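Leucyl-trna synthetase (Plasmodium knowlesi, PDB 5FOF) catalyses the ATP-dependent attachment of leucine to its tRNA and, through the editing domain crystallised here, probably hydrolyses wrongly charged tRNA. Local coordinates at residues A[44-50]-A[67-72]; A[87-91]-A[252-256]; A[125-131]-A[156-160]; A[151-155]-A[326-330]. All coordinates share one frame; numbering follows the deposited sequence.

Interaction 1 of 4, residues A[44-50]-A[67-72]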
# COMPACT_ATOMS: atom_id res chain seq x y z
N LYS A 44 -16.51 11.12 -1.17
CA LYS A 44 -17.12 11.93 -0.13
C LYS A 44 -16.60 11.55 1.25
O LYS A 44 -16.30 12.42 2.04
CB LYS A 44 -18.65 11.82 -0.15
CG LYS A 44 -19.27 12.40 -1.40
CD LYS A 44 -20.79 12.40 -1.36
CE LYS A 44 -21.35 13.03 -2.63
NZ LYS A 44 -22.81 13.33 -2.57
N GLU A 45 -16.51 10.26 1.53
CA GLU A 45 -15.85 9.81 2.77
C GLU A 45 -14.40 10.32 2.87
O GLU A 45 -13.97 10.70 3.96
CB GLU A 45 -15.95 8.29 2.94
CG GLU A 45 -17.34 7.85 3.42
CD GLU A 45 -17.64 6.37 3.25
OE1 GLU A 45 -17.14 5.72 2.29
OE2 GLU A 45 -18.42 5.84 4.09
N PHE A 46 -13.68 10.39 1.76
CA PHE A 46 -12.34 10.99 1.79
C PHE A 46 -12.43 12.51 1.93
O PHE A 46 -11.64 13.11 2.67
CB PHE A 46 -11.51 10.61 0.56
CG PHE A 46 -10.13 11.19 0.59
CD1 PHE A 46 -9.14 10.63 1.39
CD2 PHE A 46 -9.82 12.33 -0.14
CE1 PHE A 46 -7.86 11.17 1.44
CE2 PHE A 46 -8.54 12.88 -0.09
CZ PHE A 46 -7.56 12.30 0.70
N TYR A 47 -13.38 13.13 1.22
CA TYR A 47 -13.57 14.58 1.30
C TYR A 47 -13.94 15.04 2.71
O TYR A 47 -13.48 16.10 3.15
CB TYR A 47 -14.61 15.08 0.31
CG TYR A 47 -14.65 16.58 0.24
CD1 TYR A 47 -13.54 17.29 -0.18
CD2 TYR A 47 -15.77 17.30 0.64
CE1 TYR A 47 -13.55 18.67 -0.24
CE2 TYR A 47 -15.79 18.69 0.58
CZ TYR A 47 -14.67 19.37 0.15
OH TYR A 47 -14.65 20.75 0.10
N GLU A 48 -14.73 14.26 3.43
CA GLU A 48 -15.03 14.59 4.82
C GLU A 48 -13.72 14.78 5.56
O GLU A 48 -13.49 15.85 6.14
CB GLU A 48 -15.87 13.53 5.51
CG GLU A 48 -16.31 13.95 6.90
CD GLU A 48 -16.81 12.79 7.73
OE1 GLU A 48 -17.52 11.92 7.18
OE2 GLU A 48 -16.48 12.77 8.94
N ILE A 49 -12.88 13.74 5.51
CA ILE A 49 -11.57 13.72 6.16
C ILE A 49 -10.75 14.96 5.76
O ILE A 49 -10.11 15.57 6.59
CB ILE A 49 -10.79 12.40 5.86
CG1 ILE A 49 -11.45 11.22 6.58
CG2 ILE A 49 -9.32 12.46 6.27
CD1 ILE A 49 -11.21 9.88 5.91
N TYR A 50 -10.80 15.33 4.49
CA TYR A 50 -10.06 16.49 4.03
C TYR A 50 -10.53 17.79 4.70
O TYR A 50 -9.69 18.61 5.06
CB TYR A 50 -10.14 16.59 2.50
CG TYR A 50 -9.51 17.84 1.94
CD1 TYR A 50 -8.16 17.89 1.60
CD2 TYR A 50 -10.28 19.00 1.72
CE1 TYR A 50 -7.58 19.04 1.07
CE2 TYR A 50 -9.71 20.16 1.19
CZ TYR A 50 -8.37 20.17 0.87
OH TYR A 50 -7.83 21.30 0.35
N VAL A 67 -10.02 23.34 -4.30
CA VAL A 67 -9.96 21.93 -3.94
C VAL A 67 -11.27 21.58 -3.21
O VAL A 67 -11.30 21.50 -1.98
CB VAL A 67 -8.67 21.62 -3.13
CG1 VAL A 67 -8.63 20.15 -2.71
CG2 VAL A 67 -7.43 21.95 -3.95
N ASN A 68 -12.32 21.36 -4.01
CA ASN A 68 -13.70 21.12 -3.57
C ASN A 68 -14.04 19.64 -3.50
O ASN A 68 -13.26 18.78 -3.89
CB ASN A 68 -14.69 21.65 -4.63
CG ASN A 68 -14.49 23.10 -4.97
OD1 ASN A 68 -14.37 23.96 -4.08
ND2 ASN A 68 -14.48 23.39 -6.26
N GLU A 69 -15.27 19.37 -3.08
CA GLU A 69 -15.93 18.11 -3.38
C GLU A 69 -15.93 17.77 -4.89
O GLU A 69 -15.73 16.61 -5.27
CB GLU A 69 -17.37 18.15 -2.92
CG GLU A 69 -18.10 16.84 -3.18
CD GLU A 69 -19.47 16.85 -2.59
OE1 GLU A 69 -20.32 17.56 -3.12
OE2 GLU A 69 -19.67 16.14 -1.59
N ASN A 70 -16.22 18.77 -5.71
CA ASN A 70 -16.23 18.61 -7.17
C ASN A 70 -14.86 18.20 -7.76
O ASN A 70 -14.80 17.51 -8.78
CB ASN A 70 -16.77 19.89 -7.84
CG ASN A 70 -17.08 19.69 -9.32
OD1 ASN A 70 -17.82 18.78 -9.69
ND2 ASN A 70 -16.52 20.54 -10.17
N PHE A 71 -13.78 18.64 -7.12
CA PHE A 71 -12.41 18.27 -7.51
C PHE A 71 -12.15 16.79 -7.24
O PHE A 71 -11.75 16.04 -8.13
CB PHE A 71 -11.43 19.19 -6.76
CG PHE A 71 -9.98 18.82 -6.89
CD1 PHE A 71 -9.23 19.29 -7.96
CD2 PHE A 71 -9.34 18.08 -5.89
CE1 PHE A 71 -7.87 18.98 -8.06
CE2 PHE A 71 -7.99 17.77 -5.98
CZ PHE A 71 -7.26 18.23 -7.07
N PHE A 72 -12.40 16.36 -6.01
CA PHE A 72 -12.26 14.95 -5.64
C PHE A 72 -13.23 13.98 -6.33
O PHE A 72 -12.96 12.78 -6.36
CB PHE A 72 -12.31 14.79 -4.12
CG PHE A 72 -11.09 15.35 -3.44
CD1 PHE A 72 -9.85 14.74 -3.61
CD2 PHE A 72 -11.17 16.50 -2.68
CE1 PHE A 72 -8.71 15.27 -3.01
CE2 PHE A 72 -10.04 17.04 -2.07
CZ PHE A 72 -8.81 16.42 -2.24

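Interaction 2 of 4, residues A[87-91]-A[252-256]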
# COMPACT_ATOMS: atom_id res chain seq x y z
N GLU A 87 2.25 -11.43 -5.79
CA GLU A 87 1.49 -12.70 -5.94
C GLU A 87 0.44 -12.99 -4.87
O GLU A 87 -0.42 -13.82 -5.09
CB GLU A 87 2.44 -13.91 -6.05
CG GLU A 87 3.18 -14.33 -4.78
CD GLU A 87 4.39 -13.46 -4.42
OE1 GLU A 87 4.78 -12.59 -5.24
OE2 GLU A 87 4.96 -13.68 -3.31
N THR A 88 0.52 -12.35 -3.70
CA THR A 88 -0.50 -12.54 -2.66
C THR A 88 -1.65 -11.52 -2.76
O THR A 88 -2.61 -11.63 -2.01
CB THR A 88 0.10 -12.48 -1.23
OG1 THR A 88 0.70 -11.20 -0.99
CG2 THR A 88 1.14 -13.55 -1.06
N ALA A 89 -1.56 -10.56 -3.67
CA ALA A 89 -2.55 -9.49 -3.75
C ALA A 89 -4.01 -9.95 -3.94
O ALA A 89 -4.94 -9.23 -3.55
CB ALA A 89 -2.18 -8.52 -4.86
N TYR A 90 -4.20 -11.11 -4.56
CA TYR A 90 -5.52 -11.75 -4.62
C TYR A 90 -6.12 -11.88 -3.23
O TYR A 90 -7.31 -11.65 -3.03
CB TYR A 90 -5.45 -13.13 -5.29
CG TYR A 90 -6.81 -13.64 -5.70
CD1 TYR A 90 -7.53 -13.00 -6.71
CD2 TYR A 90 -7.38 -14.76 -5.09
CE1 TYR A 90 -8.77 -13.44 -7.10
CE2 TYR A 90 -8.63 -15.22 -5.46
CZ TYR A 90 -9.33 -14.56 -6.47
OH TYR A 90 -10.57 -14.98 -6.87
N GLY A 91 -5.27 -12.25 -2.27
CA GLY A 91 -5.67 -12.43 -0.88
C GLY A 91 -5.77 -11.20 -0.01
O GLY A 91 -6.08 -11.32 1.17
N SER A 252 -6.07 -17.59 0.58
CA SER A 252 -4.68 -18.00 0.72
C SER A 252 -4.11 -18.33 -0.63
O SER A 252 -4.55 -19.29 -1.26
CB SER A 252 -4.54 -19.21 1.63
OG SER A 252 -3.17 -19.52 1.79
N CYS A 253 -3.12 -17.55 -1.06
CA CYS A 253 -2.53 -17.67 -2.39
C CYS A 253 -1.36 -18.65 -2.49
O CYS A 253 -0.90 -18.91 -3.59
CB CYS A 253 -2.08 -16.30 -2.90
SG CYS A 253 -3.36 -15.03 -2.81
N ILE A 254 -0.86 -19.16 -1.35
CA ILE A 254 0.40 -19.93 -1.31
C ILE A 254 0.31 -21.22 -0.45
O ILE A 254 -0.13 -21.17 0.69
CB ILE A 254 1.58 -19.04 -0.83
CG1 ILE A 254 1.74 -17.81 -1.73
CG2 ILE A 254 2.88 -19.85 -0.80
CD1 ILE A 254 2.96 -16.95 -1.47
N GLN A 255 0.76 -22.34 -1.02
CA GLN A 255 0.87 -23.66 -0.35
C GLN A 255 2.33 -23.93 -0.06
O GLN A 255 3.19 -23.61 -0.88
CB GLN A 255 0.44 -24.79 -1.30
CG GLN A 255 -1.04 -25.10 -1.39
CD GLN A 255 -1.44 -25.72 -2.73
OE1 GLN A 255 -0.61 -25.96 -3.60
NE2 GLN A 255 -2.74 -25.96 -2.89
N LEU A 256 2.61 -24.58 1.07
CA LEU A 256 3.93 -25.18 1.33
C LEU A 256 3.83 -26.72 1.35
O LEU A 256 2.75 -27.26 1.59
CB LEU A 256 4.48 -24.63 2.65
CG LEU A 256 5.03 -23.20 2.58
CD1 LEU A 256 5.20 -22.61 3.97
CD2 LEU A 256 6.35 -23.14 1.82

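Interaction 3 of 4, residues A[125-131]-A[156-160]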
# COMPACT_ATOMS: atom_id res chain seq x y z
N VAL A 125 8.15 18.86 -14.78
CA VAL A 125 8.00 20.15 -14.12
C VAL A 125 6.75 20.84 -14.65
O VAL A 125 6.62 21.07 -15.85
CB VAL A 125 9.24 21.06 -14.31
CG1 VAL A 125 9.03 22.44 -13.67
CG2 VAL A 125 10.48 20.38 -13.73
N MET A 126 5.83 21.13 -13.74
CA MET A 126 4.53 21.70 -14.06
C MET A 126 4.16 22.82 -13.08
O MET A 126 4.66 22.86 -11.96
CB MET A 126 3.48 20.60 -14.01
CG MET A 126 3.61 19.58 -15.12
SD MET A 126 2.16 18.52 -15.25
CE MET A 126 2.84 17.25 -16.31
N THR A 127 3.29 23.73 -13.51
CA THR A 127 2.69 24.72 -12.61
C THR A 127 1.51 24.13 -11.85
O THR A 127 0.95 23.12 -12.28
CB THR A 127 2.18 25.95 -13.37
OG1 THR A 127 1.28 25.51 -14.38
CG2 THR A 127 3.34 26.72 -13.99
N ARG A 128 1.14 24.76 -10.75
CA ARG A 128 -0.05 24.34 -10.01
C ARG A 128 -1.21 23.97 -10.95
O ARG A 128 -1.74 22.86 -10.85
CB ARG A 128 -0.51 25.40 -9.01
CG ARG A 128 -1.68 24.94 -8.13
CD ARG A 128 -1.97 25.87 -6.97
NE ARG A 128 -2.34 25.11 -5.77
CZ ARG A 128 -3.57 24.69 -5.45
NH1 ARG A 128 -4.63 24.93 -6.24
NH2 ARG A 128 -3.75 24.01 -4.32
N ASP A 129 -1.58 24.88 -11.86
CA ASP A 129 -2.70 24.64 -12.80
C ASP A 129 -2.46 23.49 -13.76
O ASP A 129 -3.33 22.64 -13.94
CB ASP A 129 -3.06 25.91 -13.60
CG ASP A 129 -3.76 26.97 -12.75
OD1 ASP A 129 -4.45 26.63 -11.76
OD2 ASP A 129 -3.63 28.17 -13.09
N GLU A 130 -1.28 23.44 -14.37
CA GLU A 130 -0.91 22.33 -15.28
C GLU A 130 -0.99 20.96 -14.60
O GLU A 130 -1.45 19.99 -15.22
CB GLU A 130 0.50 22.52 -15.83
CG GLU A 130 0.65 23.65 -16.83
CD GLU A 130 2.11 24.00 -17.10
OE1 GLU A 130 2.94 23.85 -16.18
OE2 GLU A 130 2.42 24.41 -18.24
N ILE A 131 -0.54 20.89 -13.35
CA ILE A 131 -0.65 19.67 -12.53
C ILE A 131 -2.11 19.28 -12.37
O ILE A 131 -2.47 18.12 -12.58
CB ILE A 131 -0.02 19.84 -11.13
CG1 ILE A 131 1.50 19.98 -11.26
CG2 ILE A 131 -0.35 18.66 -10.22
CD1 ILE A 131 2.22 20.19 -9.95
N PRO A 156 4.36 14.76 -10.90
CA PRO A 156 5.10 15.92 -11.40
C PRO A 156 5.82 16.66 -10.29
O PRO A 156 5.54 16.44 -9.11
CB PRO A 156 4.00 16.81 -11.96
CG PRO A 156 2.82 16.53 -11.08
CD PRO A 156 2.96 15.11 -10.61
N MET A 157 6.73 17.56 -10.67
CA MET A 157 7.34 18.51 -9.74
C MET A 157 6.71 19.88 -9.97
O MET A 157 6.38 20.23 -11.10
CB MET A 157 8.85 18.56 -9.95
CG MET A 157 9.48 17.19 -10.11
SD MET A 157 11.24 17.19 -9.70
CE MET A 157 11.76 15.90 -10.83
N LEU A 158 6.51 20.64 -8.88
CA LEU A 158 5.87 21.97 -8.92
C LEU A 158 6.88 23.10 -9.18
O LEU A 158 7.98 23.08 -8.62
CB LEU A 158 5.12 22.25 -7.61
CG LEU A 158 4.28 23.53 -7.43
CD1 LEU A 158 3.15 23.65 -8.45
CD2 LEU A 158 3.70 23.60 -6.02
N SER A 159 6.48 24.08 -9.99
CA SER A 159 7.33 25.23 -10.31
C SER A 159 6.52 26.46 -10.74
O SER A 159 5.42 26.32 -11.26
CB SER A 159 8.31 24.84 -11.42
OG SER A 159 9.27 25.85 -11.65
N LYS A 160 7.07 27.66 -10.48
CA LYS A 160 6.60 28.93 -11.10
C LYS A 160 7.66 29.48 -12.06
O LYS A 160 7.61 30.66 -12.44
CB LYS A 160 6.33 30.01 -10.03
CG LYS A 160 5.24 29.71 -9.01
CD LYS A 160 4.76 30.97 -8.29
CE LYS A 160 5.86 31.68 -7.50
NZ LYS A 160 6.52 30.83 -6.46

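Interaction 4 of 4, residues A[151-155]-A[326-330]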
# COMPACT_ATOMS: atom_id res chain seq x y z
N TYR A 151 10.96 11.23 -9.53
CA TYR A 151 12.06 10.79 -10.39
C TYR A 151 11.77 9.53 -11.22
O TYR A 151 12.42 9.30 -12.24
CB TYR A 151 13.36 10.61 -9.59
CG TYR A 151 13.95 11.92 -9.11
CD1 TYR A 151 14.24 12.94 -10.01
CD2 TYR A 151 14.23 12.13 -7.77
CE1 TYR A 151 14.78 14.14 -9.58
CE2 TYR A 151 14.77 13.33 -7.33
CZ TYR A 151 15.05 14.33 -8.23
OH TYR A 151 15.59 15.53 -7.80
N GLN A 152 10.80 8.71 -10.79
CA GLN A 152 10.32 7.59 -11.61
C GLN A 152 9.07 7.94 -12.44
O GLN A 152 8.41 7.05 -12.98
CB GLN A 152 10.12 6.35 -10.73
CG GLN A 152 11.46 5.83 -10.23
CD GLN A 152 11.34 4.82 -9.11
OE1 GLN A 152 11.69 3.64 -9.28
NE2 GLN A 152 10.86 5.27 -7.96
N GLY A 153 8.76 9.23 -12.53
CA GLY A 153 7.72 9.74 -13.41
C GLY A 153 6.27 9.59 -12.99
O GLY A 153 5.39 9.89 -13.81
N VAL A 154 6.01 9.16 -11.75
CA VAL A 154 4.63 8.92 -11.27
C VAL A 154 3.93 10.20 -10.85
O VAL A 154 2.70 10.28 -10.96
CB VAL A 154 4.56 7.89 -10.11
CG1 VAL A 154 3.12 7.63 -9.66
CG2 VAL A 154 5.18 6.57 -10.53
N ILE A 155 4.69 11.18 -10.36
CA ILE A 155 4.16 12.50 -10.00
C ILE A 155 5.00 13.60 -10.61
O ILE A 155 6.21 13.43 -10.81
CB ILE A 155 4.08 12.70 -8.46
CG1 ILE A 155 5.47 12.80 -7.81
CG2 ILE A 155 3.28 11.57 -7.82
CD1 ILE A 155 5.44 12.85 -6.28
N PHE A 326 2.90 0.33 -10.21
CA PHE A 326 4.18 0.83 -10.67
C PHE A 326 5.29 -0.03 -10.10
O PHE A 326 5.14 -0.60 -9.02
CB PHE A 326 4.39 2.29 -10.21
CG PHE A 326 3.32 3.22 -10.64
CD1 PHE A 326 3.27 3.66 -11.94
CD2 PHE A 326 2.33 3.63 -9.76
CE1 PHE A 326 2.26 4.52 -12.37
CE2 PHE A 326 1.32 4.49 -10.17
CZ PHE A 326 1.28 4.93 -11.49
N LEU A 327 6.39 -0.10 -10.83
CA LEU A 327 7.67 -0.58 -10.30
C LEU A 327 8.36 0.57 -9.57
O LEU A 327 8.31 1.72 -10.01
CB LEU A 327 8.55 -1.14 -11.42
CG LEU A 327 7.87 -2.27 -12.22
CD1 LEU A 327 8.83 -2.89 -13.24
CD2 LEU A 327 7.28 -3.36 -11.31
N TYR A 328 8.98 0.26 -8.44
CA TYR A 328 9.52 1.29 -7.54
C TYR A 328 10.81 0.81 -6.92
O TYR A 328 10.84 -0.24 -6.29
CB TYR A 328 8.49 1.64 -6.46
CG TYR A 328 9.00 2.60 -5.40
CD1 TYR A 328 9.66 2.12 -4.28
CD2 TYR A 328 8.79 3.98 -5.50
CE1 TYR A 328 10.12 2.98 -3.30
CE2 TYR A 328 9.25 4.86 -4.52
CZ TYR A 328 9.92 4.35 -3.42
OH TYR A 328 10.39 5.16 -2.42
N SER A 329 11.86 1.61 -7.12
CA SER A 329 13.16 1.44 -6.45
C SER A 329 13.46 2.66 -5.62
O SER A 329 13.03 3.77 -5.96
CB SER A 329 14.27 1.25 -7.48
OG SER A 329 14.28 -0.10 -7.92
N GLU A 330 14.20 2.47 -4.52
CA GLU A 330 14.74 3.61 -3.76
C GLU A 330 16.16 3.35 -3.24
O GLU A 330 16.85 4.31 -2.88
CB GLU A 330 13.79 4.00 -2.63
CG GLU A 330 13.68 2.99 -1.51
CD GLU A 330 12.60 3.34 -0.50
OE1 GLU A 330 11.96 4.40 -0.62
OE2 GLU A 330 12.37 2.53 0.41
OXT GLU A 330 16.63 2.20 -3.19

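Interaction 1 of 4, residues A[44-50]-A[67-72]
The carboxylate oxygen OE2 of Glu-69 lies along the aliphatic chain of Lys-44, 3.7 Å from CE and 3.8 Å from CG. Lys-44 NZ stays 4.3 Å from Glu-69 OE2, too far for a salt bridge, so any attraction of charge is probably modest. Tyr-47 lies across the start of helix 69-74. The backbone N of Glu-69 sits over one face of the Tyr-47 ring, 3.3 Å from Tyr-47 CZ, and Glu-69 CB makes a CH-pi contact with the ring.

Deeper in, Phe-72 takes the middle of an aromatic group. The edge of Phe-46 meets one face of the Phe-72 ring, with planes at 70°. In turn the edge of Phe-72 points at the face of Tyr-50, its CE2 lying 4.1 Å from Tyr-50 CG. Tyr-47 meets Phe-72 rim to rim, CD1 to CD2 at 3.5 Å. Tyr-47 CG is anti to the backbone N (chi1 -171°), which sends the ring across to the other helix. Val-67 CG1 packs against Tyr-50 OH at 3.4 Å.

Ile-77 and Val-138 of the sheet touch Phe-72. This is an aromatic cluster that joins helix 43-55 to helix 69-74 and seats both on the central sheet of the editing domain.

Interaction 2 of 4, residues A[87-91]-A[252-256]
The 3-10 turn 87-91 joins strands 76-83 and 94-97, and Cys-253 packs into it just before strand 254-255. Glu-87 and Thr-88 probably belong to the threonine-rich region that lines the editing pocket in related leucyl-tRNA synthetases.

The sulfur of Cys-253 does most of the touching. Cys-253 SG lies 3.4 Å from Gly-91 N and 3.6 Å from Thr-88 O. Gly-91 N already donates a hydrogen bond to Thr-88 O at 2.7 Å, and this bond closes the turn. SG therefore rests against the closed turn. Tyr-90 CB completes the seat, 3.8 Å from Cys-253 SG. Gly-91 has no side chain, and the sulfur comes close to its backbone. The first torsion of Cys-253 (chi1 -52°) sets SG beside its own backbone N and points it at the turn from Thr-88 to Gly-91. Cys-253 CB meets Glu-87 O at 3.7 Å.

Ile-254 makes a second, apolar contact. Ile-254 CD1 is 3.9 Å from Thr-88 CG2 and 4.2 Å from Glu-87 CG. The methyl of Thr-88 is thus used for packing, while its OG1 is hydrogen-bonded to Lys-85 O. The Glu-87 carboxylate turns to another partner, a salt bridge from OE2 to Arg-312. Asp-217 holds the backbone N of Cys-253, and Thr-299 pairs with the same residue.

The segments meet by van der Waals packing, without hydrogen bonds between them. The contact is a buried cysteine packed on a 3-10 turn, at the end of what is probably the threonine-rich region of the editing site.

Interaction 3 of 4, residues A[125-131]-A[156-160]
The flat groups here are two peptide carbonyls, each met by an N-H of the other strand. The Met-157 carbonyl is approached end-on: Met-126 N lies 2.8 Å from Met-157 O, with a C=O...N angle of 175°. The Met-126 carbonyl is met less squarely. Ser-159 N reaches Met-126 O at 2.9 Å, tilted 27° from the carbonyl plane. Val-125 CA and Leu-158 CA add CA-H...O contacts to Met-157 O and Met-126 O respectively.

Val-125 and Met-157 share one face of this small sheet, and Met-126 and Leu-158 share the other. Val-125 CG1 presses on Ser-159 CB at 3.4 Å. Ile-131, from the first turn of the helix, lays CG1 on Pro-156 CG at 3.7 Å. Ile-131 CD1 also reaches Leu-158 CD1 at 3.9 Å. Leu-158 has CG anti to the backbone N (chi1 -176°), which carries CD1 toward the helix start.

Thr-127 and Glu-130 fix that start. Thr-127 N donates to Glu-130 OE1 at 2.7 Å, on the anti lone pair. Glu-130 N returns a longer bond, 3.3 Å, to Thr-127 OG1. Met-126 and Pro-156 also rest on Phe-109. The result is a two-stranded parallel sheet whose first strand runs into helix 128-134 through a capping box.

Interaction 4 of 4, residues A[151-155]-A[326-330]
Gln-152 CA is 7.5 Å from Tyr-328 CA, and Val-154 CA is 8.1 Å from Phe-326 CA, so the two backbones stay well apart. Strand 326-328 is extended, while 152-155 leaves helix 143-151 without regular structure. Gly-153, at phi 77°, is the C-prime residue of a Schellman motif that ends the helix. Side chains bridge the gap between the segments.

With CG beside its own backbone N (chi1 -68°) and the chain extended beyond, Gln-152 carries its amide to the strand end. Gln-152 OE1 accepts Ser-329 N at 3.0 Å, in the carbonyl plane and on a lone pair. The N-H...O angle is 169°, close to straight. At the other end of the amide, Gln-152 NE2 lies 3.5 Å from Tyr-328 CD2 and donates to Asn-148 O in the helix.

Val-154 sits over one face of the Phe-326 ring. Val-154 CG2 makes a CH-pi contact, 3.9 Å from the centroid of the Phe-326 ring, and Val-154 CG1 is 3.7 Å from Phe-326 CE2. Tyr-139 of the sheet touches both residues.

The chemistry is mixed. Bonds at both ends of the Gln-152 amide should fix its rotation and tie the helix end to the last strand, while the Val-154 contact is apolar and buried.

Interaction 2 probably belongs to the editing pocket. Its centre is about 34 Å from that of interaction 1 and about 40 Å from that of interaction 3, on the opposite side of the chain's centre from both. Interaction 4 comes closer to it, about 11 Å between nearest atoms. Interactions 1, 3 and 4 form a touching series. Val-67 CG2 of interaction 1 packs on Arg-128 NH2 of interaction 3 at 4.2 Å. Met-157 CE of interaction 3 meets Tyr-151 CE1 of interaction 4 at 3.7 Å. Interaction 3 is nested within the loop closed by interaction 2, whereas interaction 4 crosses both along the chain.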